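PDB 3QOO: fluoroacetyl-CoA-specific thioesterase-like domain-containing protein from Thermanaerovibrio acidaminovorans, which is of unknown function but adopts a hot-dog fold and probably acts on acyl-CoA thioesters, as the related fluoroacetyl-CoA thioesterases do. Local coordinates for residues 88-93 with 100-105; 69-74 with 115-120. One frame throughout, in Å; residues are numbered along the deposited sequence. Where two conformers were deposited one is given.

Contact 1 (88-93 with 100-105); sequences TVTVDR and VLSMKA
Val89 faces Met103 and Val91 faces Leu101 as non-hydrogen-bonded pairs of an antiparallel beta hairpin in the hot-dog sheet, the N-to-C directions of the two short strand segments lying 142° apart. Thr88 with Lys104 and Thr90 with Ser102 exchange backbone hydrogen bonds in both directions. The regular alternation breaks at a classic beta bulge, where Asp92 and Arg93 share one partner: Val100 O accepts from Asp92 N at 2.7 Å and, over a longer distance, from Arg93 N at 3.2 Å. Val100 N closes the pattern on Arg93 O.

The hairpin illustrates how one ribbon can serve two environments. On the face of Val89, Val91, Leu101 and Met103 the packing is aliphatic and buried. Placing CG1 anti to the backbone N (chi1 173°) divides the Val89 branches between two partners: CG1 rests on Leu101 CD2 at 3.8 Å, and CG2 on CG of the selenomethionine Met103, also at 3.8 Å. Leu101 CD2 also reaches Val91 CG2. Helix 41-56 lies against this side, with Leu51 and Ile55 on Val89 and Met48 on Met103.

The other face is more polar. Thr88 OG1 is hydrogen-bonded to Arg17, and a water 2.7 Å from Ser102 OG donates to Asp92 OD1 at 3.0 Å in one of two Asp92 conformers, bridging the strands. Arg93 runs alongside Val100, its NE salt-bridged to Glu95 and its NH1, in that same conformer, to Asp92 OD2 at the guanidinium edge. Together they hold the group flat over the valine, Val100 CG2 beneath its centre and 3.8 Å from Arg93 CZ.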
ATOM      1  N   THR A  88      -6.420  -9.406  10.528  1.00  9.16           N
ATOM      2  CA  THR A  88      -5.840  -9.532  11.860  1.00 10.02           C
ATOM      3  C   THR A  88      -4.487  -8.843  11.823  1.00  9.54           C
ATOM      4  O   THR A  88      -3.640  -9.204  10.988  1.00 10.73           O
ATOM      5  CB  THR A  88      -5.651 -10.995  12.269  1.00 11.02           C
ATOM      6  OG1 THR A  88      -6.891 -11.686  12.139  1.00 11.64           O
ATOM      7  CG2 THR A  88      -5.171 -11.077  13.725  1.00 13.51           C
ATOM      8  N   VAL A  89      -4.321  -7.827  12.666  1.00  9.14           N
ATOM      9  CA  VAL A  89      -3.084  -7.114  12.792  1.00  9.38           C
ATOM     10  C   VAL A  89      -2.539  -7.276  14.197  1.00  9.15           C
ATOM     11  O   VAL A  89      -3.292  -7.108  15.153  1.00  9.95           O
ATOM     12  CB  VAL A  89      -3.264  -5.635  12.381  1.00  9.26           C
ATOM     13  CG1 VAL A  89      -2.016  -4.823  12.663  1.00 10.94           C
ATOM     14  CG2 VAL A  89      -3.615  -5.547  10.879  1.00 10.16           C
ATOM     15  N   THR A  90      -1.262  -7.614  14.289  1.00  9.69           N
ATOM     16  CA  THR A  90      -0.629  -8.077  15.525  1.00  9.98           C
ATOM     17  C   THR A  90       0.694  -7.380  15.749  1.00  9.29           C
ATOM     18  O   THR A  90       1.493  -7.269  14.823  1.00 10.07           O
ATOM     19  CB  THR A  90      -0.333  -9.587  15.451  1.00 11.33           C
ATOM     20  OG1 THR A  90      -1.536 -10.287  15.117  1.00 12.80           O
ATOM     21  CG2 THR A  90       0.227 -10.114  16.771  1.00 12.75           C
ATOM     22  N   VAL A  91       0.970  -6.946  16.968  1.00  9.26           N
ATOM     23  CA  VAL A  91       2.281  -6.401  17.305  1.00  9.89           C
ATOM     24  C   VAL A  91       3.336  -7.499  17.212  1.00 10.86           C
ATOM     25  O   VAL A  91       3.254  -8.522  17.922  1.00 12.05           O
ATOM     26  CB  VAL A  91       2.303  -5.760  18.693  1.00 10.19           C
ATOM     27  CG1 VAL A  91       3.723  -5.319  19.055  1.00 11.67           C
ATOM     28  CG2 VAL A  91       1.285  -4.609  18.748  1.00 11.57           C
ATOM     29  N   ASP A  92       4.316  -7.308  16.334  0.65 10.35           N
ATOM     30  CA  ASP A  92       5.392  -8.271  16.124  0.65 12.28           C
ATOM     31  C   ASP A  92       6.594  -7.972  17.014  0.65 12.64           C
ATOM     32  O   ASP A  92       7.100  -8.859  17.705  0.65 13.28           O
ATOM     33  CB  ASP A  92       5.808  -8.272  14.643  0.65 13.97           C
ATOM     34  CG  ASP A  92       6.901  -9.263  14.364  0.65 15.05           C
ATOM     35  OD1 ASP A  92       6.605 -10.470  14.432  0.65 18.40           O
ATOM     36  OD2 ASP A  92       8.045  -8.835  14.101  0.65 18.65           O
ATOM     37  N   ARG A  93       7.026  -6.716  17.010  1.00 12.70           N
ATOM     38  CA  ARG A  93       8.142  -6.296  17.829  1.00 14.38           C
ATOM     39  C   ARG A  93       8.145  -4.801  18.040  1.00 14.64           C
ATOM     40  O   ARG A  93       7.485  -4.069  17.324  1.00 13.21           O
ATOM     41  CB  ARG A  93       9.454  -6.764  17.277  1.00 17.80           C
ATOM     42  CG  ARG A  93       9.821  -6.127  16.021  1.00 19.34           C
ATOM     43  CD  ARG A  93      11.166  -6.707  15.491  1.00 22.49           C
ATOM     44  NE  ARG A  93      11.674  -5.980  14.332  1.00 25.16           N
ATOM     45  CZ  ARG A  93      11.290  -6.151  13.070  1.00 26.25           C
ATOM     46  NH1 ARG A  93      10.364  -7.053  12.725  1.00 24.97           N
ATOM     47  NH2 ARG A  93      11.861  -5.399  12.136  1.00 27.20           N
ATOM     48  N   VAL A 100       6.618  -2.693  14.933  1.00 10.54           N
ATOM     49  CA  VAL A 100       6.371  -3.435  13.691  1.00 10.81           C
ATOM     50  C   VAL A 100       5.180  -4.379  13.958  1.00  9.95           C
ATOM     51  O   VAL A 100       5.172  -5.101  14.969  1.00 10.94           O
ATOM     52  CB  VAL A 100       7.602  -4.233  13.256  1.00 11.94           C
ATOM     53  CG1 VAL A 100       7.269  -5.014  11.975  1.00 13.14           C
ATOM     54  CG2 VAL A 100       8.817  -3.311  12.996  1.00 14.21           C
ATOM     55  N   LEU A 101       4.187  -4.314  13.089  1.00  9.39           N
ATOM     56  CA  LEU A 101       2.999  -5.126  13.146  1.00  9.47           C
ATOM     57  C   LEU A 101       2.902  -6.011  11.925  1.00  9.34           C
ATOM     58  O   LEU A 101       3.252  -5.584  10.820  1.00 10.48           O
ATOM     59  CB  LEU A 101       1.769  -4.224  13.219  1.00 10.20           C
ATOM     60  CG  LEU A 101       1.804  -3.242  14.411  1.00 11.24           C
ATOM     61  CD1 LEU A 101       2.250  -1.858  13.954  1.00 12.42           C
ATOM     62  CD2 LEU A 101       0.451  -3.141  15.076  1.00 12.86           C
ATOM     63  N   SER A 102       2.427  -7.237  12.118  1.00  9.04           N
ATOM     64  CA  SER A 102       2.138  -8.127  11.030  1.00  9.18           C
ATOM     65  C   SER A 102       0.636  -8.138  10.743  1.00  9.19           C
ATOM     66  O   SER A 102      -0.168  -7.740  11.576  1.00 10.63           O
ATOM     67  CB  SER A 102       2.596  -9.511  11.404  1.00 11.30           C
ATOM     68  OG  SER A 102       1.911  -9.994  12.526  1.00 15.96           O
HETATM   69  N   MSE A 103       0.291  -8.592   9.549  1.00  9.11           N
HETATM   70  CA  MSE A 103      -1.089  -8.604   9.083  1.00  8.27           C
HETATM   71  C   MSE A 103      -1.368  -9.884   8.329  1.00  8.50           C
HETATM   72  O   MSE A 103      -0.534 -10.367   7.550  1.00  8.97           O
HETATM   73  CB  MSE A 103      -1.351  -7.396   8.158  1.00  8.49           C
HETATM   74  CG  MSE A 103      -2.746  -7.257   7.627  1.00  9.36           C
HETATM   75 SE   MSE A 103      -3.092  -8.224   5.970  0.84  7.60          SE
HETATM   76  CE  MSE A 103      -2.366  -6.905   4.711  1.00 10.31           C
ATOM     77  N   LYS A 104      -2.562 -10.418   8.552  1.00  9.04           N
ATOM     78  CA  LYS A 104      -3.094 -11.489   7.752  1.00  9.43           C
ATOM     79  C   LYS A 104      -4.531 -11.169   7.428  1.00  9.45           C
ATOM     80  O   LYS A 104      -5.276 -10.716   8.285  1.00 11.18           O
ATOM     81  CB  LYS A 104      -2.972 -12.856   8.465  1.00 12.52           C
ATOM     82  CG  LYS A 104      -3.155 -14.072   7.559  1.00 18.24           C
ATOM     83  CD  LYS A 104      -2.556 -15.316   8.205  1.00 21.93           C
ATOM     84  CE  LYS A 104      -2.758 -16.564   7.351  1.00 24.74           C
ATOM     85  NZ  LYS A 104      -2.124 -17.734   8.023  1.00 26.05           N
ATOM     86  N   ALA A 105      -4.894 -11.392   6.185  1.00  8.69           N
ATOM     87  CA  ALA A 105      -6.238 -11.198   5.666  1.00  9.91           C
ATOM     88  C   ALA A 105      -6.727 -12.521   5.136  1.00 10.13           C
ATOM     89  O   ALA A 105      -6.081 -13.152   4.305  1.00 10.12           O
ATOM     90  CB  ALA A 105      -6.242 -10.120   4.582  1.00 10.72           C
TER
HETATM   91  O   HOH W   1       3.656 -11.145  14.304  0.65 27.48           O

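Contact 2 (69-74 with 115-120); sequences VRSEVH and GLQERV
Glu118 OE1 is gripped by two nitrogens of one arginine, Arg70 NE at 3.1 Å and Arg70 NH2 at 3.0 Å, in a salt bridge that spans two antiparallel strands of the hot-dog sheet. The grip is side-on, through the NE and NH2 edge. The oxygen lies in the guanidinium plane, while the carboxylate is turned 76° from it, and both bonds fall on one atom. A bend at chi3 (65°) turns the Arg70 chain to present this edge. The second oxygen, Glu118 OE2, belongs to another salt bridge, with Arg98, and the carboxylate thus links two arginines. Over one face of the Arg70 guanidinium comes a methyl group, Leu116 CD1, 3.5 Å from Arg70 NH1.

The same pair sits at a classic beta bulge: Val69 and Arg70 both face Glu118, whose O takes a sound bond from Val69 N and a weak, long one from Arg70 N. Beyond it the pairing is regular, and Glu72 and Leu116 exchange backbone bonds. Strand 64-75, which carries residues 69-74, is outermost within this chain, but residues 70-74 also pair antiparallel with a strand of the second subunit, carrying the sheet across the dimer interface.

The side holding Ser71 and Gln117 faces helix 41-56 and shows how a buried amide can be satisfied at both ends. Gln117 NE2 donates to Ser71 OG across the strands at 2.9 Å and is also hydrogen-bonded to Thr49 of that helix. At the amide's other end, Arg119 NH1 donates to Gln117 OE1 at 2.8 Å, approaching from above the carbonyl plane.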
ATOM      1  N   VAL A  69       5.851   4.372   8.652  0.53 10.07           N
ATOM      2  CA  VAL A  69       7.126   4.574   7.933  0.53 10.09           C
ATOM      3  C   VAL A  69       7.523   3.496   6.927  0.53  8.78           C
ATOM      4  O   VAL A  69       8.436   3.717   6.109  0.53  9.07           O
ATOM      5  CB  VAL A  69       8.337   4.814   8.872  0.53 10.43           C
ATOM      6  CG1 VAL A  69       8.139   6.042   9.756  0.53 11.23           C
ATOM      7  CG2 VAL A  69       8.718   3.561   9.671  0.53 10.91           C
ATOM      8  N   ARG A  70       6.907   2.318   7.009  1.00  8.69           N
ATOM      9  CA  ARG A  70       7.118   1.311   5.988  1.00  8.77           C
ATOM     10  C   ARG A  70       5.984   0.336   5.988  1.00  7.25           C
ATOM     11  O   ARG A  70       5.522  -0.082   7.078  1.00  8.53           O
ATOM     12  CB  ARG A  70       8.433   0.561   6.282  1.00 12.10           C
ATOM     13  CG  ARG A  70       8.671  -0.797   5.620  1.00 12.73           C
ATOM     14  CD  ARG A  70      10.011  -1.324   6.036  1.00 12.60           C
ATOM     15  NE  ARG A  70      10.131  -1.633   7.465  1.00 14.76           N
ATOM     16  CZ  ARG A  70      10.098  -2.855   7.976  1.00 15.65           C
ATOM     17  NH1 ARG A  70       9.913  -3.918   7.206  1.00 15.90           N
ATOM     18  NH2 ARG A  70      10.252  -3.019   9.280  1.00 15.64           N
ATOM     19  N   SER A  71       5.498  -0.050   4.807  1.00  7.61           N
ATOM     20  CA  SER A  71       4.476  -1.083   4.660  1.00  7.08           C
ATOM     21  C   SER A  71       4.859  -2.050   3.576  1.00  7.21           C
ATOM     22  O   SER A  71       5.480  -1.657   2.571  1.00  8.40           O
ATOM     23  CB  SER A  71       3.117  -0.479   4.348  1.00  8.65           C
ATOM     24  OG  SER A  71       2.607   0.261   5.446  1.00 10.61           O
ATOM     25  N   GLU A  72       4.472  -3.295   3.713  1.00  7.07           N
ATOM     26  CA  GLU A  72       4.637  -4.336   2.702  1.00  7.55           C
ATOM     27  C   GLU A  72       3.403  -5.190   2.668  1.00  7.64           C
ATOM     28  O   GLU A  72       2.848  -5.520   3.745  1.00  7.99           O
ATOM     29  CB  GLU A  72       5.864  -5.181   3.022  1.00  8.78           C
ATOM     30  CG  GLU A  72       6.219  -6.219   2.007  1.00 11.60           C
ATOM     31  CD  GLU A  72       7.570  -6.854   2.199  1.00 12.20           C
ATOM     32  OE1 GLU A  72       7.836  -7.834   1.414  1.00 12.11           O
ATOM     33  OE2 GLU A  72       8.293  -6.479   3.213  1.00 13.25           O
ATOM     34  N   VAL A  73       2.936  -5.549   1.481  1.00  7.29           N
ATOM     35  CA  VAL A  73       1.798  -6.437   1.298  1.00  6.93           C
ATOM     36  C   VAL A  73       2.169  -7.513   0.306  1.00  6.92           C
ATOM     37  O   VAL A  73       2.772  -7.216  -0.739  1.00  7.94           O
ATOM     38  CB  VAL A  73       0.530  -5.660   0.824  1.00  7.37           C
ATOM     39  CG1 VAL A  73      -0.643  -6.617   0.532  1.00  9.63           C
ATOM     40  CG2 VAL A  73       0.141  -4.635   1.851  1.00  9.48           C
ATOM     41  N   HIS A  74       1.815  -8.752   0.621  1.00  7.46           N
ATOM     42  CA  HIS A  74       1.889  -9.873  -0.312  1.00  7.76           C
ATOM     43  C   HIS A  74       0.484 -10.340  -0.636  1.00  7.95           C
ATOM     44  O   HIS A  74      -0.289 -10.690   0.248  1.00  9.53           O
ATOM     45  CB  HIS A  74       2.662 -11.053   0.281  1.00  8.48           C
ATOM     46  CG  HIS A  74       4.079 -10.743   0.627  1.00  8.46           C
ATOM     47  ND1 HIS A  74       4.929 -11.711   1.135  1.00 10.69           N
ATOM     48  CD2 HIS A  74       4.807  -9.599   0.574  1.00 10.14           C
ATOM     49  CE1 HIS A  74       6.113 -11.170   1.387  1.00  9.86           C
ATOM     50  NE2 HIS A  74       6.070  -9.889   1.043  1.00  9.99           N
ATOM     51  N   GLY A 115       0.874  -9.050   5.333  1.00  8.08           N
ATOM     52  CA  GLY A 115       1.559  -7.793   5.310  1.00  8.10           C
ATOM     53  C   GLY A 115       2.338  -7.472   6.537  1.00  8.35           C
ATOM     54  O   GLY A 115       2.286  -8.226   7.526  1.00  8.49           O
ATOM     55  N   LEU A 116       3.030  -6.340   6.506  1.00  7.80           N
ATOM     56  CA  LEU A 116       3.631  -5.800   7.689  1.00  9.49           C
ATOM     57  C   LEU A 116       3.613  -4.283   7.590  1.00  9.19           C
ATOM     58  O   LEU A 116       3.594  -3.705   6.496  1.00 10.09           O
ATOM     59  CB  LEU A 116       5.004  -6.297   7.915  1.00 14.25           C
ATOM     60  CG  LEU A 116       6.101  -5.787   7.063  1.00 14.89           C
ATOM     61  CD1 LEU A 116       6.470  -4.287   7.300  1.00 17.13           C
ATOM     62  CD2 LEU A 116       7.356  -6.658   7.282  1.00 18.48           C
ATOM     63  N   GLN A 117       3.679  -3.639   8.753  1.00  8.81           N
ATOM     64  CA  GLN A 117       3.744  -2.192   8.825  1.00  8.17           C
ATOM     65  C   GLN A 117       4.604  -1.777  10.008  1.00  8.34           C
ATOM     66  O   GLN A 117       4.424  -2.296  11.123  1.00  9.83           O
ATOM     67  CB  GLN A 117       2.358  -1.585   8.915  1.00  9.50           C
ATOM     68  CG  GLN A 117       2.357  -0.042   8.832  1.00  9.25           C
ATOM     69  CD  GLN A 117       0.970   0.490   8.651  1.00 10.09           C
ATOM     70  OE1 GLN A 117       0.326   0.913   9.616  1.00 10.26           O
ATOM     71  NE2 GLN A 117       0.469   0.435   7.411  1.00 10.85           N
ATOM     72  N   GLU A 118       5.537  -0.865   9.786  1.00  8.30           N
ATOM     73  CA  GLU A 118       6.319  -0.257  10.827  1.00  8.39           C
ATOM     74  C   GLU A 118       5.769   1.137  11.043  1.00  8.72           C
ATOM     75  O   GLU A 118       5.635   1.890  10.080  1.00  9.59           O
ATOM     76  CB  GLU A 118       7.780  -0.194  10.445  1.00  9.48           C
ATOM     77  CG  GLU A 118       8.696   0.463  11.477  1.00 12.08           C
ATOM     78  CD  GLU A 118      10.114   0.584  11.026  1.00 17.51           C
ATOM     79  OE1 GLU A 118      10.523  -0.154  10.105  1.00 21.21           O
ATOM     80  OE2 GLU A 118      10.811   1.446  11.604  1.00 21.19           O
ATOM     81  N   ARG A 119       5.475   1.467  12.295  1.00  9.64           N
ATOM     82  CA  ARG A 119       4.971   2.805  12.643  1.00 10.41           C
ATOM     83  C   ARG A 119       5.890   3.421  13.709  1.00 11.66           C
ATOM     84  O   ARG A 119       6.492   2.698  14.519  1.00 13.72           O
ATOM     85  CB  ARG A 119       3.533   2.716  13.185  1.00 10.48           C
ATOM     86  CG  ARG A 119       2.572   2.075  12.202  1.00 11.92           C
ATOM     87  CD  ARG A 119       1.101   2.174  12.596  1.00 11.67           C
ATOM     88  NE  ARG A 119       0.610   3.544  12.600  1.00 12.24           N
ATOM     89  CZ  ARG A 119       0.273   4.235  11.517  1.00 12.50           C
ATOM     90  NH1 ARG A 119       0.280   3.673  10.289  1.00 12.02           N
ATOM     91  NH2 ARG A 119      -0.087   5.507  11.654  1.00 14.47           N
ATOM     92  N   VAL A 120       5.993   4.738  13.678  1.00 10.79           N
ATOM     93  CA  VAL A 120       6.798   5.504  14.614  1.00 11.27           C
ATOM     94  C   VAL A 120       5.887   6.349  15.494  1.00 10.51           C
ATOM     95  O   VAL A 120       4.890   6.885  15.037  1.00 11.39           O
ATOM     96  CB  VAL A 120       7.878   6.380  13.901  1.00 12.22           C
ATOM     97  CG1 VAL A 120       7.254   7.438  12.957  1.00 14.08           C
ATOM     98  CG2 VAL A 120       8.811   7.052  14.900  1.00 13.81           C
TER

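In the fold
Contacts 1 and 2 are two seams of one antiparallel sheet, separated by the seam between strands 98-107 and 110-123, where Leu101 N meets Gln117 O at 2.8 Å, a probable hydrogen bond. Contact 1 ties a hairpin; contact 2 joins segments 41 residues apart. Both are partly buried, one side under helix 41-56, aliphatic in contact 1 but built round an amide in contact 2, the other more polar and partly exposed. Contact 1 includes exposed Asp92 and Lys104; contact 2 has no exposed residue among those touching and lies by the second subunit. Each contains a classic bulge. Contact 2 has a salt bridge between strands, while in contact 1 the arginine pairs with carboxylates of its own strand and meets the partner strand's side chains by lying over a valine.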